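Local coordinates for MccB protein (Escherichia coli, PDB 6OM4) that takes part in making the antibiotic microcin C7, using ATP to join an adenylyl group to the MccA peptide through a phosphoramidate linkage, at residues 89-94 / 182-187; 114-119 / 137-142; 258-263 / 341-346; 262-267 / 333-338. One frame throughout, in Å; residues are numbered along the deposited sequence.

Overall arrangement
Following the chain from the N terminus, interaction 1 opens first, just ahead of helix 93-101, and closes only when the chain turns out of helix 170-181 toward strand 186-191. Interaction 2 falls within that long loop and closes a much shorter one, pairing the neighbouring strands 117-121 and 141-146. The two touch, since S186 bonds to G140 and I142 in the same sheet. Interactions 3 and 4 follow later and leave from one loop, sharing K262 and V263. The loop closed by 262-267 / 333-338 lies inside that of 258-263 / 341-346, tying the zinc site to the far edge strand, 332-336. Centres of interactions 1 and 3 are about 40 Å apart.

Interaction 1 (89-94 / 182-187); sequences NNRYSR and NSEISV
R91 reaches across to N182 and E184, and its side chain meets one or the other almost all the way along. With CG set between the backbone N and carbonyl carbon (chi1 62°), the chain leaves CB so that CG sits over the centre of the Y92 ring, within its own segment. CD then passes the carboxylate of E184, 3.6 Å from OE2. Beyond the bend at CD, NE lies near the amide nitrogen of N182, and CZ rests 3.5 Å from N182 OD1. The guanidinium and the N182 amide are stacked almost parallel, their planes 7° apart, so OD1 meets NH1 over a face and is not hydrogen-bonded to it. NH1 instead points at its edge to E184 OE2, a long, weak salt bridge of 3.4 Å. NH2 gives a hydrogen bond to the carbonyl of R181, at the end of helix 170-181.

The Y92 hydroxyl accepts a nearly straight bond from N182 ND2 (3.0 Å to OH, 166° at the hydrogen), with OH lying in the plane of that amide. ND2 also bonds to the carbonyl of A135, so the amide's rotation is fixed from that end. Its other end is held as well: OD1 accepts the backbone N-H of E184, 3.0 Å from OD1 to N. A water 2.7 Å from Y92 OH also donates to E184 OE1, a longer bond that adds a bridge between Y92 and E184. N182 thus forms an Asx turn within a type I beta turn, the connection from helix 170-181 into edge strand 186-191 of the Rossmann-type sheet.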
# COMPACT_ATOMS: atom_id res chain seq x y z
N ASN A 89 6.61 24.35 -7.02
CA ASN A 89 7.47 23.57 -7.91
C ASN A 89 6.78 22.21 -8.14
O ASN A 89 6.09 22.08 -9.15
CB ASN A 89 8.91 23.55 -7.38
CG ASN A 89 9.84 22.60 -8.12
OD1 ASN A 89 10.14 22.78 -9.30
ND2 ASN A 89 10.31 21.58 -7.41
N ASN A 90 6.94 21.22 -7.24
CA ASN A 90 6.40 19.84 -7.44
C ASN A 90 5.65 19.37 -6.18
O ASN A 90 6.26 19.10 -5.14
CB ASN A 90 7.52 18.84 -7.78
CG ASN A 90 7.06 17.39 -7.91
OD1 ASN A 90 5.86 17.07 -7.95
ND2 ASN A 90 8.02 16.48 -7.91
N ARG A 91 4.33 19.26 -6.31
CA ARG A 91 3.46 18.90 -5.15
C ARG A 91 3.84 17.51 -4.61
O ARG A 91 3.65 17.23 -3.43
CB ARG A 91 1.97 18.95 -5.51
CG ARG A 91 1.53 17.97 -6.60
CD ARG A 91 0.04 18.01 -6.91
NE ARG A 91 -0.75 17.77 -5.71
CZ ARG A 91 -1.90 18.34 -5.44
NH1 ARG A 91 -2.38 19.27 -6.25
NH2 ARG A 91 -2.55 17.95 -4.35
N TYR A 92 4.36 16.64 -5.48
CA TYR A 92 4.74 15.24 -5.12
C TYR A 92 6.19 15.12 -4.65
O TYR A 92 6.71 13.99 -4.51
CB TYR A 92 4.50 14.30 -6.30
CG TYR A 92 3.11 14.40 -6.90
CD1 TYR A 92 1.99 14.03 -6.18
CD2 TYR A 92 2.91 14.88 -8.18
CE1 TYR A 92 0.71 14.16 -6.70
CE2 TYR A 92 1.64 15.00 -8.72
CZ TYR A 92 0.52 14.65 -7.97
OH TYR A 92 -0.73 14.72 -8.51
N SER A 93 6.86 16.24 -4.37
CA SER A 93 8.33 16.21 -4.18
C SER A 93 8.72 15.31 -3.00
O SER A 93 9.74 14.70 -3.10
CB SER A 93 8.93 17.61 -4.09
OG SER A 93 8.72 18.14 -2.80
N ARG A 94 7.91 15.17 -1.93
CA ARG A 94 8.31 14.29 -0.80
C ARG A 94 8.19 12.82 -1.21
O ARG A 94 9.02 11.99 -0.84
CB ARG A 94 7.50 14.55 0.48
CG ARG A 94 7.56 15.99 0.95
CD ARG A 94 8.97 16.51 1.10
NE ARG A 94 9.05 17.78 1.81
CZ ARG A 94 9.18 18.98 1.24
NH1 ARG A 94 9.38 19.09 -0.06
NH2 ARG A 94 9.02 20.07 1.97
N ASN A 182 -6.65 17.26 -4.35
CA ASN A 182 -5.90 17.17 -5.59
C ASN A 182 -6.84 17.39 -6.78
O ASN A 182 -7.55 16.48 -7.21
CB ASN A 182 -5.14 15.85 -5.72
CG ASN A 182 -4.12 15.89 -6.82
OD1 ASN A 182 -4.18 16.79 -7.66
ND2 ASN A 182 -3.13 15.01 -6.75
N SER A 183 -6.81 18.59 -7.34
CA SER A 183 -7.74 18.94 -8.39
C SER A 183 -7.19 18.54 -9.76
O SER A 183 -7.87 18.76 -10.76
CB SER A 183 -8.07 20.39 -8.35
OG SER A 183 -6.90 21.17 -8.42
N GLU A 184 -6.01 17.91 -9.78
CA GLU A 184 -5.33 17.48 -11.03
C GLU A 184 -5.79 16.06 -11.45
O GLU A 184 -5.44 15.62 -12.53
CB GLU A 184 -3.80 17.57 -10.86
CG GLU A 184 -3.29 18.97 -10.49
CD GLU A 184 -1.80 19.16 -10.20
OE1 GLU A 184 -0.96 18.38 -10.73
OE2 GLU A 184 -1.45 20.10 -9.40
N ILE A 185 -6.56 15.34 -10.61
CA ILE A 185 -6.95 13.97 -10.92
C ILE A 185 -8.43 13.93 -11.32
O ILE A 185 -9.13 14.92 -11.25
CB ILE A 185 -6.67 13.03 -9.73
CG1 ILE A 185 -7.65 13.28 -8.58
CG2 ILE A 185 -5.22 13.12 -9.31
CD1 ILE A 185 -7.57 12.28 -7.50
N SER A 186 -8.86 12.74 -11.75
CA SER A 186 -10.23 12.47 -12.18
C SER A 186 -10.88 11.52 -11.19
O SER A 186 -10.27 10.48 -10.87
CB SER A 186 -10.20 11.87 -13.57
OG SER A 186 -11.52 11.67 -14.05
N VAL A 187 -12.10 11.84 -10.72
CA VAL A 187 -12.86 10.99 -9.80
C VAL A 187 -14.27 10.84 -10.35
O VAL A 187 -14.87 11.82 -10.76
CB VAL A 187 -12.90 11.59 -8.38
CG1 VAL A 187 -13.64 10.68 -7.43
CG2 VAL A 187 -11.49 11.91 -7.88
O HOH W 1 -1.01 15.11 -11.15

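Interaction 2 (114-119 / 137-142); sequences KNAKVV and SGIGEI
The carbonyl oxygen of E141 receives the backbone N-H of V118, with E141 O 2.9 Å from V118 N and 166° at the hydrogen. The same oxygen also meets the CA-H of K117, the CA lying 3.3 Å from E141 O. One step back, E141 N bonds weakly to A116 O at 3.2 Å, so the ladder is slack where it begins and firm one residue on. K117 pairs with E141 and V118 with I142, all in parallel register. Before the ladder starts, the bare CA of G140 comes 3.3 Å from K114 O as a CA-H...O contact, with no side chain to keep the backbones apart.

On one face K117 and E141 run side by side in the same direction, both with CG anti to the backbone N (chi1 179° and -162°). Lysine CE comes 3.6 Å from E141 OE2, but the charged NZ stays beyond salt-bridge range, so the pair meets chiefly through methylenes laid along a carboxylate. The other face is apolar: V118 CG2 lies 3.8 Å from I139 CG2, the two side chains crossing at about a right angle, while I139 CD1 turns to A116 CB at 4.0 Å. I310 of helix 292-311 packs against A116, V118 and I139 together.

G138, with positive phi, ends helix 125-136 in a Schellman motif and turns the chain toward the new strand. Strand 117-121, helix 125-136 and strand 141-146 make up the beta-alpha-beta unit that opens the nucleotide-binding Rossmann-type fold.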
# COMPACT_ATOMS: atom_id res chain seq x y z
N LYS A 114 0.06 8.51 -12.62
CA LYS A 114 -0.81 9.41 -13.38
C LYS A 114 -1.66 8.63 -14.40
O LYS A 114 -2.80 9.03 -14.66
CB LYS A 114 0.02 10.48 -14.08
CG LYS A 114 -0.81 11.56 -14.76
CD LYS A 114 0.00 12.62 -15.47
CE LYS A 114 -0.78 13.91 -15.66
NZ LYS A 114 -0.25 14.72 -16.79
N ASN A 115 -1.11 7.59 -15.01
CA ASN A 115 -1.77 6.86 -16.11
C ASN A 115 -2.69 5.75 -15.59
O ASN A 115 -3.38 5.10 -16.37
CB ASN A 115 -0.75 6.26 -17.08
CG ASN A 115 -0.09 7.29 -17.97
OD1 ASN A 115 -0.46 8.46 -17.97
ND2 ASN A 115 0.91 6.86 -18.73
N ALA A 116 -2.69 5.52 -14.27
CA ALA A 116 -3.42 4.43 -13.62
C ALA A 116 -4.87 4.80 -13.31
O ALA A 116 -5.23 5.97 -13.11
CB ALA A 116 -2.73 4.08 -12.33
N LYS A 117 -5.69 3.75 -13.26
CA LYS A 117 -7.08 3.79 -12.84
C LYS A 117 -7.27 2.81 -11.69
O LYS A 117 -6.93 1.60 -11.79
CB LYS A 117 -7.96 3.46 -14.05
CG LYS A 117 -9.46 3.42 -13.82
CD LYS A 117 -10.21 2.87 -15.06
CE LYS A 117 -11.57 3.50 -15.19
NZ LYS A 117 -12.44 2.79 -16.16
N VAL A 118 -7.84 3.30 -10.58
CA VAL A 118 -8.10 2.45 -9.46
C VAL A 118 -9.60 2.51 -9.10
O VAL A 118 -10.17 3.60 -9.05
CB VAL A 118 -7.23 2.85 -8.24
CG1 VAL A 118 -7.59 2.05 -7.01
CG2 VAL A 118 -5.73 2.74 -8.58
N VAL A 119 -10.18 1.35 -8.76
CA VAL A 119 -11.55 1.22 -8.25
C VAL A 119 -11.47 1.07 -6.74
O VAL A 119 -10.72 0.26 -6.22
CB VAL A 119 -12.26 -0.01 -8.87
CG1 VAL A 119 -13.53 -0.34 -8.13
CG2 VAL A 119 -12.52 0.20 -10.33
N SER A 137 -1.26 11.12 -3.78
CA SER A 137 -0.06 10.58 -4.43
C SER A 137 -0.15 10.67 -5.95
O SER A 137 0.80 10.34 -6.64
CB SER A 137 0.26 9.17 -3.95
OG SER A 137 0.80 9.26 -2.64
N GLY A 138 -1.30 11.12 -6.48
CA GLY A 138 -1.39 11.38 -7.93
C GLY A 138 -1.84 10.22 -8.80
O GLY A 138 -1.63 10.25 -10.04
N ILE A 139 -2.53 9.22 -8.23
CA ILE A 139 -3.26 8.25 -9.04
C ILE A 139 -4.28 9.03 -9.91
O ILE A 139 -5.10 9.82 -9.41
CB ILE A 139 -3.97 7.17 -8.19
CG1 ILE A 139 -2.99 6.20 -7.53
CG2 ILE A 139 -4.99 6.42 -9.04
CD1 ILE A 139 -2.41 5.20 -8.50
N GLY A 140 -4.22 8.81 -11.23
CA GLY A 140 -4.86 9.72 -12.17
C GLY A 140 -6.38 9.62 -12.19
O GLY A 140 -7.05 10.61 -12.50
N GLU A 141 -6.92 8.42 -11.97
CA GLU A 141 -8.35 8.15 -12.05
C GLU A 141 -8.79 7.22 -10.93
O GLU A 141 -8.29 6.13 -10.82
CB GLU A 141 -8.75 7.55 -13.40
CG GLU A 141 -10.24 7.68 -13.65
CD GLU A 141 -10.74 7.18 -14.99
OE1 GLU A 141 -9.89 6.94 -15.90
OE2 GLU A 141 -11.98 7.03 -15.13
N ILE A 142 -9.76 7.70 -10.14
CA ILE A 142 -10.30 6.98 -9.03
C ILE A 142 -11.83 6.84 -9.23
O ILE A 142 -12.55 7.82 -9.48
CB ILE A 142 -9.97 7.67 -7.70
CG1 ILE A 142 -8.45 7.83 -7.50
CG2 ILE A 142 -10.63 6.92 -6.56
CD1 ILE A 142 -8.08 8.49 -6.18

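Interaction 3 (258-263 / 341-346); sequences YECQKV and PVCSVC. With ZN (zinc ion), chain E.
C260, C343 and C346 point their sulfurs at one zinc ion from different directions, and the torsions differ accordingly. C343 holds SG anti to its backbone N (chi1 -178°) and comes in from the far segment with SG 2.3 Å from zinc. C346 turns SG between N and the carbonyl carbon (chi1 79°) and reaches the metal 2.4 Å away. C260 supplies its SG at 2.3 Å from the facing loop. The sulfurs of C260 and C346 are only 3.3 Å apart, so their angle at zinc is near 90°, well below tetrahedral. C257 completes the Cys4 site, two CxxC pairs as in other members of the ThiF/E1 family. Within the second pair, C343 SG accepts the N-H of C346 at 3.4 Å and, weakly, that of V345, the usual knuckle that folds a turn round a metal-bound thiolate and probably moderates its charge.

Beside the metal, E259 and V345 cross obliquely, V345 CG2 lying 4.1 Å from both E259 CB and OE1, while E259 OE2 bonds to N221. A water joins the loops, donating to E259 O and accepting from S344 N at 3.0 Å.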
# COMPACT_ATOMS: atom_id res chain seq x y z
N TYR A 258 -7.42 -15.88 -3.10
CA TYR A 258 -7.95 -16.00 -1.75
C TYR A 258 -8.22 -17.46 -1.34
O TYR A 258 -8.16 -17.77 -0.15
CB TYR A 258 -9.22 -15.17 -1.65
CG TYR A 258 -9.69 -14.87 -0.24
CD1 TYR A 258 -9.11 -13.88 0.53
CD2 TYR A 258 -10.77 -15.55 0.29
CE1 TYR A 258 -9.56 -13.59 1.80
CE2 TYR A 258 -11.25 -15.26 1.56
CZ TYR A 258 -10.66 -14.26 2.30
OH TYR A 258 -11.17 -13.99 3.55
N GLU A 259 -8.45 -18.35 -2.32
CA GLU A 259 -8.87 -19.76 -2.02
C GLU A 259 -7.74 -20.77 -2.25
O GLU A 259 -7.88 -21.95 -1.94
CB GLU A 259 -10.13 -20.07 -2.82
CG GLU A 259 -11.25 -19.15 -2.37
CD GLU A 259 -12.67 -19.64 -2.46
OE1 GLU A 259 -12.89 -20.86 -2.60
OE2 GLU A 259 -13.54 -18.76 -2.43
N CYS A 260 -6.57 -20.32 -2.71
CA CYS A 260 -5.49 -21.26 -3.02
C CYS A 260 -5.14 -22.09 -1.79
O CYS A 260 -5.05 -23.33 -1.87
CB CYS A 260 -4.23 -20.56 -3.50
SG CYS A 260 -4.22 -20.18 -5.27
N GLN A 261 -4.89 -21.41 -0.67
CA GLN A 261 -4.52 -22.06 0.58
C GLN A 261 -5.72 -21.96 1.52
O GLN A 261 -6.48 -21.00 1.45
CB GLN A 261 -3.28 -21.43 1.21
CG GLN A 261 -2.17 -21.18 0.21
CD GLN A 261 -1.51 -22.48 -0.16
OE1 GLN A 261 -1.44 -23.40 0.65
NE2 GLN A 261 -1.03 -22.56 -1.39
N LYS A 262 -5.86 -22.94 2.39
CA LYS A 262 -7.11 -23.11 3.11
C LYS A 262 -6.89 -22.70 4.56
O LYS A 262 -6.98 -23.53 5.47
CB LYS A 262 -7.60 -24.55 2.92
CG LYS A 262 -7.66 -24.93 1.45
CD LYS A 262 -8.33 -26.25 1.12
CE LYS A 262 -8.33 -26.53 -0.37
NZ LYS A 262 -8.69 -25.32 -1.16
N VAL A 263 -6.61 -21.41 4.76
CA VAL A 263 -6.21 -20.91 6.05
C VAL A 263 -7.41 -20.20 6.71
O VAL A 263 -7.62 -20.31 7.91
CB VAL A 263 -5.00 -19.96 5.96
CG1 VAL A 263 -4.30 -19.87 7.31
CG2 VAL A 263 -4.01 -20.36 4.88
N PRO A 341 -1.30 -25.32 -7.50
CA PRO A 341 -1.61 -25.86 -8.84
C PRO A 341 -2.95 -26.61 -8.88
O PRO A 341 -3.51 -26.89 -9.97
CB PRO A 341 -0.42 -26.80 -9.12
CG PRO A 341 0.05 -27.22 -7.75
CD PRO A 341 -0.18 -26.01 -6.85
N VAL A 342 -3.51 -26.84 -7.69
CA VAL A 342 -4.71 -27.61 -7.43
C VAL A 342 -5.85 -26.69 -6.91
O VAL A 342 -6.91 -27.14 -6.43
CB VAL A 342 -4.21 -28.70 -6.44
CG1 VAL A 342 -4.83 -28.67 -5.06
CG2 VAL A 342 -4.24 -30.07 -7.10
N CYS A 343 -5.65 -25.37 -7.01
CA CYS A 343 -6.70 -24.42 -6.58
C CYS A 343 -7.94 -24.63 -7.46
O CYS A 343 -7.83 -24.58 -8.68
CB CYS A 343 -6.27 -22.95 -6.68
SG CYS A 343 -7.57 -21.83 -6.10
N SER A 344 -9.10 -24.86 -6.85
CA SER A 344 -10.32 -25.08 -7.64
C SER A 344 -10.74 -23.80 -8.37
O SER A 344 -11.51 -23.86 -9.32
CB SER A 344 -11.43 -25.61 -6.79
OG SER A 344 -11.80 -24.64 -5.81
N VAL A 345 -10.24 -22.63 -7.93
CA VAL A 345 -10.61 -21.37 -8.58
C VAL A 345 -9.61 -21.01 -9.67
O VAL A 345 -10.00 -20.76 -10.78
CB VAL A 345 -10.78 -20.24 -7.55
CG1 VAL A 345 -11.16 -18.93 -8.23
CG2 VAL A 345 -11.84 -20.61 -6.52
N CYS A 346 -8.31 -20.92 -9.34
CA CYS A 346 -7.36 -20.27 -10.21
C CYS A 346 -6.32 -21.26 -10.78
O CYS A 346 -5.51 -20.89 -11.59
CB CYS A 346 -6.69 -19.11 -9.47
SG CYS A 346 -5.38 -19.61 -8.32
ZN ZN E . -6.33 -19.90 -6.17
O HOH W 2 -9.11 -24.14 -3.90

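Interaction 4 (262-267 / 333-338); sequences KVVADL and HSQNMG
V263 and V264 lie against Q335 and M337 by packing alone. V263 CG1 sits 4.0 Å from Q335 CG and equally near its NE2, the two side chains sliding past each other in opposite directions. Its second methyl, CG2, turns to the backbone, 3.8 Å from N336 O. V264 crosses Q335 at about a right angle, with CG2 3.6 Å from Q335 OE1, and the same methyl meets M337 CE at 3.9 Å. That one methyl therefore touches both the amide of Q335, near the end of the strand, and the methyl end of M337, just beyond it.

The polar end of Q335 is held in the next shell. Its chain runs extended beyond CG, taking OE1 to a hydrogen bond from R322 NH1 and NE2 to the backbone of the bound peptide, so both amide atoms are engaged. M337, likewise extended, packs on R322 and on Y258, which also touches V264.

Further out, N336 OD1 accepts G338 N at 2.8 Å and 161°, an Asx turn at the point where the strand stops, from which the chain leads toward the zinc-bound cysteines. G338 O is taken by Q261 from the facing loop. V263 and V264 also pack on the peptide, and A265 hydrogen-bonds to it through its backbone. Outermost strand 332-336 and the loop after the first CxxC pair together form part of the peptide-binding site of this ThiF-family enzyme.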
# COMPACT_ATOMS: atom_id res chain seq x y z
N LYS A 262 -5.86 -22.94 2.39
CA LYS A 262 -7.11 -23.11 3.11
C LYS A 262 -6.89 -22.70 4.56
O LYS A 262 -6.98 -23.53 5.47
CB LYS A 262 -7.60 -24.55 2.92
CG LYS A 262 -7.66 -24.93 1.45
CD LYS A 262 -8.33 -26.25 1.12
CE LYS A 262 -8.33 -26.53 -0.37
NZ LYS A 262 -8.69 -25.32 -1.16
N VAL A 263 -6.61 -21.41 4.76
CA VAL A 263 -6.21 -20.91 6.05
C VAL A 263 -7.41 -20.20 6.71
O VAL A 263 -7.62 -20.31 7.91
CB VAL A 263 -5.00 -19.96 5.96
CG1 VAL A 263 -4.30 -19.87 7.31
CG2 VAL A 263 -4.01 -20.36 4.88
N VAL A 264 -8.19 -19.48 5.93
CA VAL A 264 -9.30 -18.70 6.49
C VAL A 264 -10.55 -19.60 6.51
O VAL A 264 -10.74 -20.39 5.59
CB VAL A 264 -9.52 -17.40 5.70
CG1 VAL A 264 -10.51 -16.45 6.37
CG2 VAL A 264 -8.21 -16.68 5.46
N ALA A 265 -11.35 -19.52 7.58
CA ALA A 265 -12.62 -20.28 7.65
C ALA A 265 -13.48 -19.93 6.44
O ALA A 265 -13.54 -18.78 6.02
CB ALA A 265 -13.37 -19.97 8.93
N ASP A 266 -14.17 -20.90 5.85
CA ASP A 266 -15.17 -20.54 4.83
C ASP A 266 -16.56 -21.08 5.15
O ASP A 266 -17.51 -20.67 4.47
CB ASP A 266 -14.75 -20.98 3.43
CG ASP A 266 -14.60 -22.47 3.31
OD1 ASP A 266 -14.40 -23.14 4.35
OD2 ASP A 266 -14.70 -22.96 2.17
N LEU A 267 -16.72 -21.97 6.14
CA LEU A 267 -18.07 -22.36 6.57
C LEU A 267 -18.47 -21.56 7.82
O LEU A 267 -18.10 -21.92 8.95
CB LEU A 267 -18.19 -23.86 6.84
CG LEU A 267 -19.55 -24.28 7.42
CD1 LEU A 267 -20.71 -23.74 6.58
CD2 LEU A 267 -19.68 -25.80 7.55
N HIS A 333 1.91 -11.03 11.50
CA HIS A 333 1.86 -12.41 11.05
C HIS A 333 1.27 -12.49 9.64
O HIS A 333 0.25 -11.89 9.37
CB HIS A 333 1.01 -13.24 12.03
CG HIS A 333 0.97 -14.68 11.67
ND1 HIS A 333 -0.04 -15.22 10.89
CD2 HIS A 333 1.88 -15.65 11.88
CE1 HIS A 333 0.23 -16.50 10.68
NE2 HIS A 333 1.41 -16.78 11.28
N SER A 334 1.89 -13.29 8.75
CA SER A 334 1.43 -13.47 7.36
C SER A 334 0.80 -14.86 7.24
O SER A 334 1.40 -15.84 7.69
CB SER A 334 2.57 -13.35 6.35
OG SER A 334 3.28 -12.14 6.54
N GLN A 335 -0.39 -14.93 6.65
CA GLN A 335 -0.95 -16.19 6.19
C GLN A 335 -0.48 -16.39 4.75
O GLN A 335 -0.65 -15.52 3.90
CB GLN A 335 -2.47 -16.21 6.25
CG GLN A 335 -3.07 -16.08 7.64
CD GLN A 335 -4.56 -15.82 7.57
OE1 GLN A 335 -5.10 -15.32 6.58
NE2 GLN A 335 -5.26 -16.19 8.63
N ASN A 336 0.05 -17.58 4.47
CA ASN A 336 0.55 -17.90 3.17
C ASN A 336 -0.64 -18.06 2.22
O ASN A 336 -1.49 -18.90 2.44
CB ASN A 336 1.40 -19.16 3.31
CG ASN A 336 2.03 -19.63 2.02
OD1 ASN A 336 1.71 -19.14 0.94
ND2 ASN A 336 2.92 -20.60 2.13
N MET A 337 -0.70 -17.24 1.16
CA MET A 337 -1.66 -17.42 0.08
C MET A 337 -0.93 -17.54 -1.27
O MET A 337 -1.32 -16.93 -2.28
CB MET A 337 -2.66 -16.26 0.05
CG MET A 337 -3.59 -16.23 1.27
SD MET A 337 -4.99 -15.14 1.05
CE MET A 337 -6.06 -15.78 2.33
N GLY A 338 0.16 -18.31 -1.29
CA GLY A 338 0.85 -18.64 -2.54
C GLY A 338 -0.00 -19.52 -3.46
O GLY A 338 -0.98 -20.14 -3.04